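Local structure of putative enoyl-CoA hydratase (Streptomyces avermitilis, 3GKB) at residues S9-S14 / A20-D25; E64-H69 / T109-A114. The protein probably acts on acyl-CoA thioesters as an enoyl-CoA hydratase or related enzyme of the crotonase superfamily, though its own reaction is unproven. One frame throughout, in Å; residues are numbered along the deposited sequence.

Contact 1. Residues S9-S14 / A20-D25; sequences STLRVS and ARIILD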
ATOM      1  N   SER B   9      -6.550  35.656 -11.964  1.00 24.98           N
ATOM      2  CA  SER B   9      -5.374  35.914 -12.772  1.00 24.08           C
ATOM      3  C   SER B   9      -4.529  34.675 -12.997  1.00 22.48           C
ATOM      4  O   SER B   9      -3.686  34.692 -13.877  1.00 22.58           O
ATOM      5  CB  SER B   9      -4.524  36.993 -12.107  1.00 24.69           C
ATOM      6  OG  SER B   9      -4.195  36.585 -10.787  1.00 26.41           O
ATOM      7  N   THR B  10      -4.729  33.623 -12.192  1.00 21.30           N
ATOM      8  CA  THR B  10      -3.869  32.424 -12.255  1.00 19.90           C
ATOM      9  C   THR B  10      -4.620  31.131 -12.608  1.00 20.62           C
ATOM     10  O   THR B  10      -4.006  30.047 -12.721  1.00 19.97           O
ATOM     11  CB  THR B  10      -3.157  32.166 -10.925  1.00 19.76           C
ATOM     12  OG1 THR B  10      -4.123  31.821  -9.919  1.00 19.23           O
ATOM     13  CG2 THR B  10      -2.319  33.378 -10.480  1.00 18.27           C
ATOM     14  N   LEU B  11      -5.940  31.249 -12.752  1.00 19.95           N
ATOM     15  CA  LEU B  11      -6.793  30.114 -13.051  1.00 20.32           C
ATOM     16  C   LEU B  11      -8.114  30.598 -13.647  1.00 19.77           C
ATOM     17  O   LEU B  11      -8.440  31.800 -13.583  1.00 19.03           O
ATOM     18  CB  LEU B  11      -7.021  29.268 -11.787  1.00 20.59           C
ATOM     19  CG  LEU B  11      -7.716  29.917 -10.587  1.00 21.31           C
ATOM     20  CD1 LEU B  11      -9.214  29.760 -10.753  1.00 21.31           C
ATOM     21  CD2 LEU B  11      -7.265  29.318  -9.235  1.00 22.83           C
ATOM     22  N   ARG B  12      -8.840  29.657 -14.245  1.00 20.03           N
ATOM     23  CA  ARG B  12     -10.210  29.870 -14.725  1.00 20.79           C
ATOM     24  C   ARG B  12     -11.097  28.751 -14.218  1.00 21.05           C
ATOM     25  O   ARG B  12     -10.651  27.610 -14.105  1.00 19.54           O
ATOM     26  CB  ARG B  12     -10.239  29.829 -16.246  1.00 21.49           C
ATOM     27  CG  ARG B  12      -9.591  31.017 -16.872  1.00 25.40           C
ATOM     28  CD  ARG B  12      -9.734  30.961 -18.393  1.00 28.12           C
ATOM     29  NE  ARG B  12      -8.981  29.869 -19.012  1.00 32.06           N
ATOM     30  CZ  ARG B  12      -7.652  29.841 -19.119  1.00 32.96           C
ATOM     31  NH1 ARG B  12      -6.902  30.822 -18.620  1.00 36.02           N
ATOM     32  NH2 ARG B  12      -7.070  28.827 -19.723  1.00 32.51           N
ATOM     33  N   VAL B  13     -12.350  29.082 -13.922  1.00 20.96           N
ATOM     34  CA  VAL B  13     -13.310  28.105 -13.492  1.00 21.65           C
ATOM     35  C   VAL B  13     -14.569  28.157 -14.341  1.00 22.27           C
ATOM     36  O   VAL B  13     -15.038  29.239 -14.714  1.00 22.55           O
ATOM     37  CB  VAL B  13     -13.715  28.295 -12.019  1.00 22.69           C
ATOM     38  CG1 VAL B  13     -14.586  27.131 -11.576  1.00 23.43           C
ATOM     39  CG2 VAL B  13     -12.511  28.407 -11.148  1.00 24.27           C
ATOM     40  N   SER B  14     -15.100  26.991 -14.658  1.00 22.47           N
ATOM     41  CA  SER B  14     -16.404  26.890 -15.286  1.00 24.26           C
ATOM     42  C   SER B  14     -17.117  25.658 -14.751  1.00 24.10           C
ATOM     43  O   SER B  14     -16.476  24.716 -14.278  1.00 25.38           O
ATOM     44  CB  SER B  14     -16.263  26.810 -16.793  1.00 24.30           C
ATOM     45  OG  SER B  14     -15.546  25.673 -17.193  1.00 26.71           O
ATOM     46  N   ALA B  20     -17.430  21.156 -11.880  1.00 14.34           N
ATOM     47  CA  ALA B  20     -16.601  22.353 -12.082  1.00 15.25           C
ATOM     48  C   ALA B  20     -15.229  21.972 -12.594  1.00 16.03           C
ATOM     49  O   ALA B  20     -14.652  21.008 -12.134  1.00 16.86           O
ATOM     50  CB  ALA B  20     -16.487  23.156 -10.810  1.00 14.85           C
ATOM     51  N   ARG B  21     -14.721  22.707 -13.579  1.00 16.54           N
ATOM     52  CA  ARG B  21     -13.378  22.492 -14.116  1.00 17.39           C
ATOM     53  C   ARG B  21     -12.548  23.701 -13.720  1.00 17.49           C
ATOM     54  O   ARG B  21     -12.931  24.849 -14.002  1.00 18.16           O
ATOM     55  CB  ARG B  21     -13.405  22.331 -15.638  1.00 18.26           C
ATOM     56  CG  ARG B  21     -13.860  20.955 -16.080  1.00 20.92           C
ATOM     57  CD  ARG B  21     -13.788  20.834 -17.577  1.00 26.29           C
ATOM     58  NE  ARG B  21     -14.818  21.634 -18.233  1.00 31.36           N
ATOM     59  CZ  ARG B  21     -14.800  22.007 -19.518  1.00 36.05           C
ATOM     60  NH1 ARG B  21     -13.792  21.676 -20.323  1.00 38.06           N
ATOM     61  NH2 ARG B  21     -15.801  22.735 -20.001  1.00 37.41           N
ATOM     62  N   ILE B  22     -11.445  23.448 -13.020  1.00 16.46           N
ATOM     63  CA  ILE B  22     -10.534  24.503 -12.624  1.00 16.22           C
ATOM     64  C   ILE B  22      -9.280  24.299 -13.457  1.00 16.74           C
ATOM     65  O   ILE B  22      -8.631  23.272 -13.356  1.00 15.66           O
ATOM     66  CB  ILE B  22     -10.245  24.459 -11.100  1.00 16.29           C
ATOM     67  CG1 ILE B  22     -11.546  24.688 -10.298  1.00 16.50           C
ATOM     68  CG2 ILE B  22      -9.206  25.479 -10.734  1.00 15.81           C
ATOM     69  CD1 ILE B  22     -11.371  24.566  -8.781  1.00 17.05           C
ATOM     70  N   ILE B  23      -8.976  25.269 -14.307  1.00 16.79           N
ATOM     71  CA  ILE B  23      -7.846  25.178 -15.214  1.00 17.23           C
ATOM     72  C   ILE B  23      -6.791  26.143 -14.713  1.00 16.37           C
ATOM     73  O   ILE B  23      -7.022  27.362 -14.646  1.00 17.05           O
ATOM     74  CB  ILE B  23      -8.235  25.561 -16.673  1.00 18.45           C
ATOM     75  CG1 ILE B  23      -9.397  24.674 -17.166  1.00 22.07           C
ATOM     76  CG2 ILE B  23      -6.998  25.435 -17.587  1.00 19.44           C
ATOM     77  CD1 ILE B  23     -10.061  25.153 -18.471  1.00 26.48           C
ATOM     78  N   LEU B  24      -5.626  25.597 -14.380  1.00 16.57           N
ATOM     79  CA  LEU B  24      -4.529  26.338 -13.806  1.00 16.94           C
ATOM     80  C   LEU B  24      -3.687  26.945 -14.942  1.00 17.77           C
ATOM     81  O   LEU B  24      -3.302  26.238 -15.870  1.00 17.26           O
ATOM     82  CB  LEU B  24      -3.692  25.414 -12.906  1.00 17.41           C
ATOM     83  CG  LEU B  24      -4.483  24.724 -11.772  1.00 17.82           C
ATOM     84  CD1 LEU B  24      -3.817  23.419 -11.325  1.00 17.64           C
ATOM     85  CD2 LEU B  24      -4.626  25.648 -10.610  1.00 16.82           C
ATOM     86  N   ASP B  25      -3.474  28.264 -14.890  1.00 18.42           N
ATOM     87  CA  ASP B  25      -2.874  29.018 -16.008  1.00 19.77           C
ATOM     88  C   ASP B  25      -2.134  30.245 -15.478  1.00 19.55           C
ATOM     89  O   ASP B  25      -2.723  31.338 -15.304  1.00 19.11           O
ATOM     90  CB  ASP B  25      -3.949  29.402 -17.031  1.00 20.15           C
ATOM     91  CG  ASP B  25      -3.377  29.921 -18.362  1.00 23.75           C
ATOM     92  OD1 ASP B  25      -2.143  30.069 -18.502  1.00 25.35           O
ATOM     93  OD2 ASP B  25      -4.188  30.141 -19.310  1.00 29.00           O
TER
HETATM   94  O   HOH W   1     -12.903  25.875 -16.630  1.00 33.61           O
HETATM   95  O   HOH W   2     -17.896  23.674 -18.115  1.00 39.83           O
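T10 and D25 make the first link across an antiparallel beta hairpin, strands 11-16 and 19-24, which forms one margin of the main sheet of the crotonase fold. D25 N donates to T10 O at 2.9 Å, from above the carbonyl plane; the T10 hydroxyl turns instead to E39 of helix 34-48. L11 follows, a non-hydrogen-bonded partner of L24, and reaches I22 with CD1; it lies on the same side as V13, where V43 of that helix packs on both. R12 and I23 are a hydrogen-bonded pair, joined by R12 N to I23 O and by the straighter I23 N to R12 O (2.9 Å, 172°). On the other face, the R12 chain bends at chi3 (-67°) and turns its guanidinium end-on to D25, giving a salt bridge in which NH1 at 2.9 Å and NH2 at 3.2 Å both reach OD2. The carboxylate stands 79° from the guanidinium plane. With an asparagine in place of D25 the R12 charge would probably lose its counter-ion and the guanidinium would be freer to turn beside I23. V13 lies alongside I22, CG2 to CG1 3.9 Å. S14 closes the ladder with R21 through two backbone bonds, and water 1 joins S14 OG (2.7 Å) to R21 O, donating to the carbonyl at 2.8 Å.

Contact 2. Residues E64-H69 / T109-A114; sequences EFFLAH and TIVKLA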
ATOM      1  N   GLU B  64       3.499  21.792 -20.601  1.00 21.10           N
ATOM      2  CA  GLU B  64       4.553  20.959 -20.007  1.00 20.03           C
ATOM      3  C   GLU B  64       4.418  20.760 -18.490  1.00 19.07           C
ATOM      4  O   GLU B  64       4.849  19.710 -17.952  1.00 18.46           O
ATOM      5  CB  GLU B  64       5.915  21.574 -20.315  1.00 19.77           C
ATOM      6  CG  GLU B  64       7.039  20.717 -19.790  1.00 23.52           C
ATOM      7  CD  GLU B  64       8.383  20.984 -20.449  1.00 28.44           C
ATOM      8  OE1 GLU B  64       8.474  21.930 -21.268  1.00 29.29           O
ATOM      9  OE2 GLU B  64       9.323  20.214 -20.117  1.00 30.47           O
ATOM     10  N   PHE B  65       3.850  21.760 -17.812  1.00 17.28           N
ATOM     11  CA  PHE B  65       3.747  21.777 -16.327  1.00 16.75           C
ATOM     12  C   PHE B  65       2.303  21.823 -15.842  1.00 16.72           C
ATOM     13  O   PHE B  65       1.496  22.605 -16.326  1.00 16.58           O
ATOM     14  CB  PHE B  65       4.525  22.965 -15.764  1.00 17.33           C
ATOM     15  CG  PHE B  65       5.935  22.979 -16.226  1.00 17.55           C
ATOM     16  CD1 PHE B  65       6.856  22.076 -15.691  1.00 21.35           C
ATOM     17  CD2 PHE B  65       6.318  23.788 -17.262  1.00 19.39           C
ATOM     18  CE1 PHE B  65       8.142  22.032 -16.170  1.00 20.04           C
ATOM     19  CE2 PHE B  65       7.598  23.729 -17.760  1.00 20.60           C
ATOM     20  CZ  PHE B  65       8.504  22.859 -17.222  1.00 21.08           C
ATOM     21  N   PHE B  66       1.979  20.953 -14.888  1.00 15.81           N
ATOM     22  CA  PHE B  66       0.709  21.035 -14.171  1.00 15.63           C
ATOM     23  C   PHE B  66       0.820  22.178 -13.171  1.00 15.74           C
ATOM     24  O   PHE B  66       0.119  23.196 -13.295  1.00 16.35           O
ATOM     25  CB  PHE B  66       0.402  19.699 -13.489  1.00 15.23           C
ATOM     26  CG  PHE B  66      -0.844  19.707 -12.676  1.00 15.73           C
ATOM     27  CD1 PHE B  66      -2.089  19.510 -13.274  1.00 16.42           C
ATOM     28  CD2 PHE B  66      -0.797  19.949 -11.311  1.00 15.32           C
ATOM     29  CE1 PHE B  66      -3.228  19.530 -12.511  1.00 16.54           C
ATOM     30  CE2 PHE B  66      -1.958  19.982 -10.552  1.00 13.86           C
ATOM     31  CZ  PHE B  66      -3.165  19.778 -11.156  1.00 16.00           C
ATOM     32  N   LEU B  67       1.754  22.024 -12.220  1.00 16.09           N
ATOM     33  CA  LEU B  67       2.160  23.073 -11.277  1.00 15.73           C
ATOM     34  C   LEU B  67       3.638  22.859 -10.994  1.00 15.98           C
ATOM     35  O   LEU B  67       4.015  21.811 -10.547  1.00 15.57           O
ATOM     36  CB  LEU B  67       1.387  23.022  -9.975  1.00 16.27           C
ATOM     37  CG  LEU B  67      -0.077  23.480 -10.002  1.00 15.29           C
ATOM     38  CD1 LEU B  67      -0.761  23.130  -8.635  1.00 14.91           C
ATOM     39  CD2 LEU B  67      -0.215  24.988 -10.370  1.00 15.37           C
ATOM     40  N   ALA B  68       4.457  23.838 -11.321  1.00 15.15           N
ATOM     41  CA  ALA B  68       5.908  23.664 -11.299  1.00 15.64           C
ATOM     42  C   ALA B  68       6.425  23.327  -9.908  1.00 15.61           C
ATOM     43  O   ALA B  68       7.201  22.397  -9.747  1.00 16.26           O
ATOM     44  CB  ALA B  68       6.579  24.907 -11.808  1.00 15.65           C
ATOM     45  N   HIS B  69       5.976  24.121  -8.936  1.00 15.30           N
ATOM     46  CA  HIS B  69       6.397  24.144  -7.528  1.00 15.73           C
ATOM     47  C   HIS B  69       6.011  25.520  -6.982  1.00 16.12           C
ATOM     48  O   HIS B  69       5.510  26.356  -7.723  1.00 15.10           O
ATOM     49  CB  HIS B  69       7.910  23.860  -7.331  1.00 15.55           C
ATOM     50  CG  HIS B  69       8.807  24.747  -8.133  1.00 16.79           C
ATOM     51  ND1 HIS B  69       9.018  26.074  -7.815  1.00 18.27           N
ATOM     52  CD2 HIS B  69       9.505  24.513  -9.272  1.00 16.99           C
ATOM     53  CE1 HIS B  69       9.834  26.610  -8.707  1.00 17.68           C
ATOM     54  NE2 HIS B  69      10.125  25.692  -9.616  1.00 16.42           N
ATOM     55  N   THR B 109     -12.906  15.497  -5.660  1.00 15.65           N
ATOM     56  CA  THR B 109     -11.850  16.244  -6.343  1.00 15.09           C
ATOM     57  C   THR B 109     -10.999  15.263  -7.208  1.00 15.38           C
ATOM     58  O   THR B 109     -10.565  14.175  -6.749  1.00 13.72           O
ATOM     59  CB  THR B 109     -10.954  16.971  -5.347  1.00 15.46           C
ATOM     60  OG1 THR B 109     -10.461  16.035  -4.362  1.00 15.32           O
ATOM     61  CG2 THR B 109     -11.727  18.118  -4.632  1.00 16.82           C
ATOM     62  N   ILE B 110     -10.811  15.632  -8.475  1.00 14.95           N
ATOM     63  CA  ILE B 110     -10.110  14.795  -9.437  1.00 14.20           C
ATOM     64  C   ILE B 110      -8.999  15.625 -10.077  1.00 15.10           C
ATOM     65  O   ILE B 110      -9.260  16.728 -10.534  1.00 15.49           O
ATOM     66  CB  ILE B 110     -11.075  14.298 -10.558  1.00 15.49           C
ATOM     67  CG1 ILE B 110     -12.202  13.451  -9.972  1.00 14.78           C
ATOM     68  CG2 ILE B 110     -10.301  13.474 -11.620  1.00 14.57           C
ATOM     69  CD1 ILE B 110     -13.345  13.128 -10.994  1.00 16.39           C
ATOM     70  N   VAL B 111      -7.774  15.109 -10.102  1.00 14.78           N
ATOM     71  CA  VAL B 111      -6.674  15.788 -10.825  1.00 14.72           C
ATOM     72  C   VAL B 111      -6.402  15.030 -12.123  1.00 14.67           C
ATOM     73  O   VAL B 111      -6.289  13.799 -12.125  1.00 14.48           O
ATOM     74  CB  VAL B 111      -5.369  15.863  -9.983  1.00 14.66           C
ATOM     75  CG1 VAL B 111      -4.148  16.239 -10.869  1.00 14.63           C
ATOM     76  CG2 VAL B 111      -5.522  16.866  -8.788  1.00 15.84           C
ATOM     77  N   LYS B 112      -6.356  15.773 -13.219  1.00 14.63           N
ATOM     78  CA  LYS B 112      -5.918  15.277 -14.515  1.00 15.51           C
ATOM     79  C   LYS B 112      -4.496  15.782 -14.769  1.00 15.49           C
ATOM     80  O   LYS B 112      -4.305  16.983 -15.059  1.00 15.84           O
ATOM     81  CB  LYS B 112      -6.844  15.781 -15.610  1.00 16.06           C
ATOM     82  CG  LYS B 112      -6.415  15.342 -16.999  1.00 17.78           C
ATOM     83  CD  LYS B 112      -7.506  15.622 -18.037  1.00 17.22           C
ATOM     84  CE  LYS B 112      -7.673  17.086 -18.310  1.00 17.98           C
ATOM     85  NZ  LYS B 112      -8.639  17.362 -19.439  1.00 17.86           N
ATOM     86  N   LEU B 113      -3.527  14.873 -14.681  1.00 15.23           N
ATOM     87  CA  LEU B 113      -2.107  15.208 -14.748  1.00 15.37           C
ATOM     88  C   LEU B 113      -1.512  14.757 -16.074  1.00 16.48           C
ATOM     89  O   LEU B 113      -1.287  13.565 -16.296  1.00 15.18           O
ATOM     90  CB  LEU B 113      -1.343  14.563 -13.581  1.00 15.52           C
ATOM     91  CG  LEU B 113       0.173  14.844 -13.535  1.00 14.77           C
ATOM     92  CD1 LEU B 113       0.403  16.357 -13.247  1.00 15.30           C
ATOM     93  CD2 LEU B 113       0.895  13.982 -12.524  1.00 15.52           C
ATOM     94  N   ALA B 114      -1.213  15.733 -16.924  1.00 18.30           N
ATOM     95  CA  ALA B 114      -0.619  15.465 -18.217  1.00 18.62           C
ATOM     96  C   ALA B 114       0.868  15.772 -18.244  1.00 19.54           C
ATOM     97  O   ALA B 114       1.608  15.072 -18.949  1.00 22.22           O
ATOM     98  CB  ALA B 114      -1.356  16.234 -19.324  1.00 18.39           C
TER
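Between F66 and L113, the closest pair of CA atoms across the two segments, the backbones stay 6.5 Å apart, and no hydrogen bond crosses from one to the other. Residues 109-113 are the last five of the extended strand 108-113, and A114 follows it, whereas segment 64-69 belongs to the loop after strand 55-60 and turns a corner at F66. At that corner F66 sets out toward the strand, and one aromatic side chain makes the whole contact.

The ring of F66 is carried out to the strand because CG stands anti to the backbone N (chi1 177°). The F66 side chain meets three consecutive residues at different points along its length. Nearest its root, L113 comes in with CD1, 3.4 Å from F66 CB and 3.6 Å from F66 CG; the two side chains cross at about a right angle. L113 gets there by bending at chi2 (67°), which swings this methyl toward the loop. Farther out, F66 CE1 lies 3.8 Å from the carbonyl oxygen K112 O, a van der Waals approach to the backbone. At the far end, V111 brings CG1 to 3.7 Å from F66 CZ, the two side chains crossing at a slant. F66 thus spans from V111 to L113, two side chains on the same side of the strand, while the amino group of K112 leads away to a salt bridge with D199.

This is buried hydrophobic packing that ties the loop to the sheet. The F66 backbone is held by K116 and by the side chain of N30; V125 of helix 120-127 touches both F66 and V111, and S60, at the end of neighbouring strand 55-60, also touches the F66 side chain.

Contact 1 closes before contact 2 opens along the chain, and their centres lie 12 Å apart. Both reach the same six-stranded sheet: contact 1 joins its first two strands, 11-16 and 19-24, and contact 2 packs a loop against the fourth, 108-113. Strand 55-60 lies between, paired with 19-24 on one side and 108-113 on the other. The two contacts also touch directly, L24 CD1 lying 3.7 Å from F66 CZ, so the inner face of the hairpin runs into the hydrophobic core around F66. N30 adds a polar tie, its side chain bonding to the carbonyl oxygens of L24 and F66. The partly buried sheet margin and the buried centre are therefore continuous.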